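Conserved hypothetical alanine and leucine RICH protein (Mycobacterium tuberculosis, PDB 2WAM) is of unknown function but represents a duplicated gene family of actinobacteria and belongs to the PAC2 family. Local coordinates at residues S76-A81 with T180-V185; I191-H196 with Q255-Q260; V69-G74 with I176-V181. One frame throughout, in Å; residues are numbered along the deposited sequence.

Strand 174-183 serves two of the three contacts. In interaction 3 it pairs with strand 67-73 in the interior of the mixed sheet, through backbone hydrogen bonds that give way to a water bridge as the strands part. Interaction 1 lies beyond that parting, where the loop following strand 67-73 is bonded back to the same strand, chiefly through the hydroxyls of S76 and T180. Both are buried. Interaction 2 is nearer the surface and formed by van der Waals contact, mostly of apolar side chains, laying helix 251-265 beside strand 193-197 at one margin of the sheet within this chain. L257 links it to the others, packing on A81 and on the backbone of G179.

Interaction 1: S76-A81 with T180-V185; sequences SDAGHA and TVPMAV
The hydroxyl of T180 meets the loop 76-81 with two bonds: OG1 donates to S76 O at 2.8 Å and accepts from A78 N at 2.9 Å, the latter well bent at 131°. With OG1 set between the backbone N and the carbonyl carbon (chi1 76°), the hydroxyl is presented to the loop while CG2 turns to the helix start, touching A81 CB at 3.6 Å. Threonine suits the place because its two branches do different work. S76 returns the bond. Its OG swings opposite its own N (chi1 167°) and donates to T180 O at 2.8 Å, coming from above that carbonyl's plane.

This is the link of a beta-alpha unit: the loop leaves strand 67-73, passes the end of neighbouring strand 174-183 and enters helix 81-92, with H80 as N-cap residue. The CB of D77 points away from strand 174-183, and its OD2 bonds G74 N at the loop's beginning. Small A78 lies close to the strand, its methyl meeting P182 CG at 4.0 Å. V241 and T246 also border A78, and I82 of helix 81-92 covers T180 beside A81.

Interaction 2: I191-H196 with Q255-Q260; sequences ITMTAH and QALLEQ
The terminal methyl of M193 reaches into the side of helix 251-265, where CE touches L257 CD2 at 3.9 Å and A256 CB at 4.0 Å. The thioether arrives extended, CG opposite the backbone N (chi1 -170°), and bends only at the last torsion (chi3 -83°), which carries the methyl along the helix surface. The M193 and L257 side chains meet at a slant. Those of M193 and Q260 run past each other in opposite senses, bringing SD within 4.1 Å of Q260 CG, so the glutamine contributes its aliphatic part here. A256 is small enough to let the strand's side chains come close to the helix backbone, and its CB also receives I191 CG2 at 3.9 Å.

Further out, the backbones of T192, T194 and H196 bond to H240, T238 and G236, seating strand 193-197 antiparallel to strand 234-242, whose V239 supports I191 and M193 while F237 packs on Q260. On the helix, Q255 NE2 bonds E259 OE2 one turn on, and L258 faces helix 81-92. The helix segment runs at 34° to the strand, with axes 11.1 Å apart, an alpha/beta layer packing at an outermost strand of the sheet in this chain. H122 of the second subunit packs on H196.

With methyl, thioether and methylene groups doing most of the touching, and the helix backbone close to the M193 methyl, the fit depends on shape and apolar burial rather than bond direction, and a flexible methionine can follow the helix surface; the bonds of strand 193-197 to strand 234-242 probably set its orientation.

Interaction 3: V69-G74 with I176-V181; sequences VHALEG and IGLGTV
H70 lays its imidazole over G177, whose CA sits beneath one face, 3.5 Å from the ring centroid and 23° off the normal, a CH-pi contact. The ring is brought there by chi1 of 52°, which places CG between the backbone N and carbonyl carbon and folds it across to the neighbouring strand. Glycine suits the spot because, lacking a side chain, it lets the ring lie directly on the backbone. ND1 is hydrogen-bonded to S220, which helps fix the ring's rotation.

The backbone of H70 holds the close part of this parallel pairing between strands 67-73 and 174-183, flanking G177 with two bonds: H70 N donates to I176 O at 3.0 Å, and L178 N to H70 O at 3.1 Å. On the opposite face from the imidazole, V69 CG1 packs on L178 CG at 4.2 Å, and V261 of helix 251-265 covers both residues; branched aliphatics fill this layer.

Beyond A71 the strands splay. L72 CA and G179 CA are 8.4 Å apart, and a water takes over, accepting from L72 N and donating to L178 O, each at 2.8 Å. At the far end G74 turns to the second subunit, its O bonded to R110 there.

The water lets L72 N and L178 O stay satisfied without direct pairing, so the two strands can part here while this N-H and this carbonyl keep a partner.

Interaction 1: S76-A81 with T180-V185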
loop_
_atom_site.group_PDB
_atom_site.type_symbol
_atom_site.label_atom_id
_atom_site.label_comp_id
_atom_site.label_asym_id
_atom_site.label_seq_id
_atom_site.Cartn_x
_atom_site.Cartn_y
_atom_site.Cartn_z
ATOM N N SER A 76 33.663 -2.799 -1.083
ATOM C CA SER A 76 35.103 -2.644 -1.147
ATOM C C SER A 76 35.432 -1.997 -2.476
ATOM O O SER A 76 35.156 -2.574 -3.528
ATOM C CB SER A 76 35.792 -4.002 -1.054
ATOM O OG SER A 76 37.157 -3.905 -1.417
ATOM N N ASP A 77 36.020 -0.804 -2.417
ATOM C CA ASP A 77 36.239 0.027 -3.598
ATOM C C ASP A 77 37.685 0.467 -3.796
ATOM O O ASP A 77 37.949 1.626 -4.121
ATOM C CB ASP A 77 35.337 1.252 -3.529
ATOM C CG ASP A 77 33.884 0.885 -3.619
ATOM O OD1 ASP A 77 33.491 0.382 -4.690
ATOM O OD2 ASP A 77 33.149 1.070 -2.622
ATOM N N ALA A 78 38.613 -0.466 -3.614
ATOM C CA ALA A 78 40.020 -0.196 -3.843
ATOM C C ALA A 78 40.247 0.210 -5.292
ATOM O O ALA A 78 39.767 -0.457 -6.217
ATOM C CB ALA A 78 40.857 -1.420 -3.498
ATOM N N GLY A 79 40.988 1.301 -5.472
ATOM C CA GLY A 79 41.283 1.843 -6.785
ATOM C C GLY A 79 40.066 2.510 -7.396
ATOM O O GLY A 79 40.094 2.935 -8.545
ATOM N N HIS A 80 38.993 2.605 -6.616
ATOM C CA HIS A 80 37.709 3.053 -7.133
ATOM C C HIS A 80 37.366 2.272 -8.398
ATOM O O HIS A 80 36.647 2.760 -9.264
ATOM C CB HIS A 80 37.728 4.560 -7.392
ATOM C CG HIS A 80 38.123 5.371 -6.191
ATOM N ND1 HIS A 80 38.872 6.526 -6.280
ATOM C CD2 HIS A 80 37.888 5.175 -4.870
ATOM C CE1 HIS A 80 39.072 7.011 -5.065
ATOM N NE2 HIS A 80 38.492 6.206 -4.193
ATOM N N ALA A 81 37.872 1.046 -8.488
ATOM C CA ALA A 81 37.789 0.274 -9.727
ATOM C C ALA A 81 36.365 -0.038 -10.197
ATOM O O ALA A 81 36.114 -0.091 -11.401
ATOM C CB ALA A 81 38.618 -0.999 -9.633
ATOM N N THR A 180 36.657 -5.534 -5.881
ATOM C CA THR A 180 38.040 -5.178 -5.597
ATOM C C THR A 180 38.372 -5.634 -4.188
ATOM O O THR A 180 37.482 -5.844 -3.355
ATOM C CB THR A 180 38.283 -3.651 -5.598
ATOM O OG1 THR A 180 37.773 -3.088 -4.378
ATOM C CG2 THR A 180 37.647 -2.962 -6.792
ATOM N N VAL A 181 39.664 -5.766 -3.925
ATOM C CA VAL A 181 40.165 -5.972 -2.577
ATOM C C VAL A 181 41.594 -5.439 -2.574
ATOM O O VAL A 181 42.323 -5.617 -3.548
ATOM C CB VAL A 181 40.101 -7.466 -2.156
ATOM C CG1 VAL A 181 40.898 -8.338 -3.114
ATOM C CG2 VAL A 181 40.596 -7.654 -0.728
ATOM N N PRO A 182 41.983 -4.733 -1.508
ATOM C CA PRO A 182 43.377 -4.283 -1.411
ATOM C C PRO A 182 44.253 -5.464 -1.029
ATOM O O PRO A 182 43.822 -6.266 -0.217
ATOM C CB PRO A 182 43.351 -3.257 -0.271
ATOM C CG PRO A 182 41.886 -2.994 0.007
ATOM C CD PRO A 182 41.152 -4.225 -0.407
ATOM N N MET A 183 45.437 -5.581 -1.623
ATOM C CA MET A 183 46.355 -6.665 -1.300
ATOM C C MET A 183 47.777 -6.139 -1.284
ATOM O O MET A 183 48.084 -5.109 -1.892
ATOM C CB MET A 183 46.245 -7.808 -2.317
ATOM C CG MET A 183 44.872 -8.453 -2.380
ATOM S SD MET A 183 44.510 -9.504 -0.955
ATOM C CE MET A 183 45.561 -10.911 -1.304
ATOM N N ALA A 184 48.644 -6.847 -0.574
ATOM C CA ALA A 184 50.059 -6.520 -0.583
ATOM C C ALA A 184 50.683 -6.926 -1.924
ATOM O O ALA A 184 51.267 -7.999 -2.043
ATOM C CB ALA A 184 50.753 -7.212 0.566
ATOM N N VAL A 185 50.535 -6.065 -2.930
ATOM C CA VAL A 185 51.095 -6.285 -4.269
ATOM C C VAL A 185 51.562 -4.954 -4.844
ATOM O O VAL A 185 51.014 -3.913 -4.510
ATOM C CB VAL A 185 50.065 -6.916 -5.253
ATOM C CG1 VAL A 185 49.843 -8.394 -4.951
ATOM C CG2 VAL A 185 48.744 -6.149 -5.234
#

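Interaction 2: I191-H196 with Q255-Q260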
loop_
_atom_site.group_PDB
_atom_site.type_symbol
_atom_site.label_atom_id
_atom_site.label_comp_id
_atom_site.label_asym_id
_atom_site.label_seq_id
_atom_site.Cartn_x
_atom_site.Cartn_y
_atom_site.Cartn_z
ATOM N N ILE A 191 48.459 -7.342 -12.865
ATOM C CA ILE A 191 47.308 -7.290 -11.991
ATOM C C ILE A 191 46.699 -8.675 -11.847
ATOM O O ILE A 191 46.385 -9.326 -12.838
ATOM C CB ILE A 191 46.256 -6.322 -12.526
ATOM C CG1 ILE A 191 46.719 -4.879 -12.325
ATOM C CG2 ILE A 191 44.901 -6.570 -11.855
ATOM C CD1 ILE A 191 45.761 -3.860 -12.917
ATOM N N THR A 192 46.547 -9.130 -10.608
ATOM C CA THR A 192 45.980 -10.444 -10.358
ATOM C C THR A 192 44.548 -10.302 -9.900
ATOM O O THR A 192 44.068 -9.194 -9.659
ATOM C CB THR A 192 46.801 -11.251 -9.324
ATOM O OG1 THR A 192 47.037 -10.455 -8.159
ATOM C CG2 THR A 192 48.144 -11.659 -9.918
ATOM N N MET A 193 43.871 -11.429 -9.754
ATOM C CA MET A 193 42.427 -11.415 -9.627
ATOM C C MET A 193 41.940 -12.732 -9.050
ATOM O O MET A 193 42.453 -13.790 -9.411
ATOM C CB MET A 193 41.862 -11.220 -11.022
ATOM C CG MET A 193 40.401 -10.945 -11.106
ATOM S SD MET A 193 40.079 -10.380 -12.774
ATOM C CE MET A 193 40.507 -8.651 -12.600
ATOM N N THR A 194 40.969 -12.683 -8.145
ATOM C CA THR A 194 40.374 -13.928 -7.662
ATOM C C THR A 194 38.968 -14.179 -8.233
ATOM O O THR A 194 38.020 -13.440 -7.972
ATOM C CB THR A 194 40.423 -14.095 -6.111
ATOM O OG1 THR A 194 39.353 -13.384 -5.491
ATOM C CG2 THR A 194 41.729 -13.607 -5.561
ATOM N N ALA A 195 38.868 -15.241 -9.023
ATOM C CA ALA A 195 37.652 -15.601 -9.725
ATOM C C ALA A 195 36.776 -16.512 -8.882
ATOM O O ALA A 195 37.274 -17.336 -8.122
ATOM C CB ALA A 195 38.011 -16.296 -11.024
ATOM N N HIS A 196 35.465 -16.353 -9.019
ATOM C CA HIS A 196 34.513 -17.296 -8.440
ATOM C C HIS A 196 33.372 -17.580 -9.413
ATOM O O HIS A 196 33.008 -16.735 -10.236
ATOM C CB HIS A 196 33.993 -16.842 -7.061
ATOM C CG HIS A 196 33.846 -15.361 -6.918
ATOM N ND1 HIS A 196 32.617 -14.744 -6.820
ATOM C CD2 HIS A 196 34.771 -14.375 -6.842
ATOM C CE1 HIS A 196 32.792 -13.443 -6.691
ATOM N NE2 HIS A 196 34.088 -13.191 -6.707
ATOM N N GLN A 255 40.204 -1.470 -15.957
ATOM C CA GLN A 255 40.485 -2.093 -17.241
ATOM C C GLN A 255 40.628 -3.621 -17.117
ATOM O O GLN A 255 40.058 -4.373 -17.906
ATOM C CB GLN A 255 41.720 -1.471 -17.876
ATOM C CG GLN A 255 42.102 -2.116 -19.172
ATOM C CD GLN A 255 43.435 -1.621 -19.684
ATOM O OE1 GLN A 255 43.966 -0.613 -19.214
ATOM N NE2 GLN A 255 43.982 -2.326 -20.656
ATOM N N ALA A 256 41.374 -4.080 -16.117
ATOM C CA ALA A 256 41.520 -5.512 -15.912
ATOM C C ALA A 256 40.154 -6.176 -15.721
ATOM O O ALA A 256 39.857 -7.194 -16.352
ATOM C CB ALA A 256 42.426 -5.798 -14.730
ATOM N N LEU A 257 39.322 -5.602 -14.854
ATOM C CA LEU A 257 37.976 -6.131 -14.660
ATOM C C LEU A 257 37.226 -6.223 -15.989
ATOM O O LEU A 257 36.718 -7.282 -16.347
ATOM C CB LEU A 257 37.191 -5.280 -13.671
ATOM C CG LEU A 257 37.534 -5.464 -12.191
ATOM C CD1 LEU A 257 36.834 -4.430 -11.297
ATOM C CD2 LEU A 257 37.168 -6.852 -11.765
ATOM N N LEU A 258 37.165 -5.117 -16.727
ATOM C CA LEU A 258 36.413 -5.092 -17.977
ATOM C C LEU A 258 36.969 -6.050 -19.038
ATOM O O LEU A 258 36.215 -6.639 -19.812
ATOM C CB LEU A 258 36.297 -3.667 -18.527
ATOM C CG LEU A 258 35.420 -2.694 -17.721
ATOM C CD1 LEU A 258 35.077 -1.468 -18.548
ATOM C CD2 LEU A 258 34.154 -3.352 -17.205
ATOM N N GLU A 259 38.287 -6.211 -19.076
ATOM C CA GLU A 259 38.891 -7.126 -20.035
ATOM C C GLU A 259 38.389 -8.525 -19.739
ATOM O O GLU A 259 38.182 -9.335 -20.644
ATOM C CB GLU A 259 40.417 -7.062 -19.969
ATOM C CG GLU A 259 40.983 -5.861 -20.698
ATOM C CD GLU A 259 42.469 -5.682 -20.481
ATOM O OE1 GLU A 259 42.974 -6.132 -19.435
ATOM O OE2 GLU A 259 43.132 -5.079 -21.355
ATOM N N GLN A 260 38.169 -8.788 -18.456
ATOM C CA GLN A 260 37.674 -10.075 -18.006
ATOM C C GLN A 260 36.198 -10.277 -18.362
ATOM O O GLN A 260 35.821 -11.338 -18.858
ATOM C CB GLN A 260 37.907 -10.217 -16.504
ATOM C CG GLN A 260 37.836 -11.641 -16.003
ATOM C CD GLN A 260 38.697 -12.576 -16.824
ATOM O OE1 GLN A 260 38.204 -13.573 -17.366
ATOM N NE2 GLN A 260 39.991 -12.249 -16.938
#

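Interaction 3: V69-G74 with I176-V181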
loop_
_atom_site.group_PDB
_atom_site.type_symbol
_atom_site.label_atom_id
_atom_site.label_comp_id
_atom_site.label_asym_id
_atom_site.label_seq_id
_atom_site.Cartn_x
_atom_site.Cartn_y
_atom_site.Cartn_z
ATOM N N VAL A 69 25.861 -7.752 -15.969
ATOM C CA VAL A 69 27.021 -7.333 -15.191
ATOM C C VAL A 69 26.531 -6.494 -14.022
ATOM O O VAL A 69 25.738 -5.579 -14.220
ATOM C CB VAL A 69 27.985 -6.458 -16.035
ATOM C CG1 VAL A 69 29.187 -6.068 -15.219
ATOM C CG2 VAL A 69 28.404 -7.179 -17.301
ATOM N N HIS A 70 26.984 -6.801 -12.808
ATOM C CA HIS A 70 26.663 -5.965 -11.643
ATOM C C HIS A 70 27.901 -5.320 -11.024
ATOM O O HIS A 70 28.914 -5.984 -10.760
ATOM C CB HIS A 70 25.785 -6.684 -10.583
ATOM C CG HIS A 70 26.304 -8.016 -10.127
ATOM N ND1 HIS A 70 26.754 -8.239 -8.842
ATOM C CD2 HIS A 70 26.397 -9.209 -10.765
ATOM C CE1 HIS A 70 27.117 -9.504 -8.714
ATOM N NE2 HIS A 70 26.912 -10.115 -9.868
ATOM N N ALA A 71 27.796 -4.010 -10.811
ATOM C CA ALA A 71 28.896 -3.205 -10.286
ATOM C C ALA A 71 28.395 -2.226 -9.236
ATOM O O ALA A 71 27.866 -1.171 -9.569
ATOM C CB ALA A 71 29.580 -2.452 -11.422
ATOM N N LEU A 72 28.583 -2.576 -7.967
ATOM C CA LEU A 72 28.044 -1.795 -6.859
ATOM C C LEU A 72 29.133 -1.233 -5.933
ATOM O O LEU A 72 30.088 -1.921 -5.572
ATOM C CB LEU A 72 27.009 -2.625 -6.076
ATOM C CG LEU A 72 25.859 -3.238 -6.891
ATOM C CD1 LEU A 72 24.946 -4.085 -6.027
ATOM C CD2 LEU A 72 25.060 -2.157 -7.604
ATOM N N GLU A 73 28.977 0.030 -5.555
ATOM C CA GLU A 73 29.962 0.719 -4.734
ATOM C C GLU A 73 29.490 0.828 -3.297
ATOM O O GLU A 73 28.310 1.037 -3.047
ATOM C CB GLU A 73 30.205 2.122 -5.272
ATOM C CG GLU A 73 30.212 2.217 -6.774
ATOM C CD GLU A 73 30.107 3.647 -7.249
ATOM O OE1 GLU A 73 30.481 4.558 -6.475
ATOM O OE2 GLU A 73 29.653 3.856 -8.390
ATOM N N GLY A 74 30.423 0.715 -2.357
ATOM C CA GLY A 74 30.089 0.814 -0.949
ATOM C C GLY A 74 30.577 -0.360 -0.119
ATOM O O GLY A 74 30.641 -0.274 1.104
ATOM N N ILE A 176 27.601 -11.689 -14.143
ATOM C CA ILE A 176 29.005 -11.428 -13.829
ATOM C C ILE A 176 29.142 -10.288 -12.819
ATOM O O ILE A 176 28.737 -9.163 -13.096
ATOM C CB ILE A 176 29.797 -11.024 -15.095
ATOM C CG1 ILE A 176 29.556 -12.009 -16.230
ATOM C CG2 ILE A 176 31.278 -10.893 -14.796
ATOM C CD1 ILE A 176 30.372 -11.723 -17.451
ATOM N N GLY A 177 29.738 -10.579 -11.662
ATOM C CA GLY A 177 29.953 -9.568 -10.647
ATOM C C GLY A 177 31.352 -8.966 -10.604
ATOM O O GLY A 177 32.359 -9.640 -10.859
ATOM N N LEU A 178 31.417 -7.684 -10.264
ATOM C CA LEU A 178 32.699 -7.015 -10.129
ATOM C C LEU A 178 33.058 -6.750 -8.667
ATOM O O LEU A 178 32.198 -6.401 -7.856
ATOM C CB LEU A 178 32.702 -5.708 -10.915
ATOM C CG LEU A 178 32.306 -5.796 -12.387
ATOM C CD1 LEU A 178 32.707 -4.508 -13.122
ATOM C CD2 LEU A 178 32.930 -7.023 -13.021
ATOM N N GLY A 179 34.339 -6.928 -8.348
ATOM C CA GLY A 179 34.855 -6.653 -7.023
ATOM C C GLY A 179 36.294 -6.151 -7.001
ATOM O O GLY A 179 37.055 -6.297 -7.969
ATOM N N THR A 180 36.657 -5.534 -5.881
ATOM C CA THR A 180 38.040 -5.178 -5.597
ATOM C C THR A 180 38.372 -5.634 -4.188
ATOM O O THR A 180 37.482 -5.844 -3.355
ATOM C CB THR A 180 38.283 -3.651 -5.598
ATOM O OG1 THR A 180 37.773 -3.088 -4.378
ATOM C CG2 THR A 180 37.647 -2.962 -6.792
ATOM N N VAL A 181 39.664 -5.766 -3.925
ATOM C CA VAL A 181 40.165 -5.972 -2.577
ATOM C C VAL A 181 41.594 -5.439 -2.574
ATOM O O VAL A 181 42.323 -5.617 -3.548
ATOM C CB VAL A 181 40.101 -7.466 -2.156
ATOM C CG1 VAL A 181 40.898 -8.338 -3.114
ATOM C CG2 VAL A 181 40.596 -7.654 -0.728
HETATM O O HOH W 1 29.866 -5.017 -7.324
#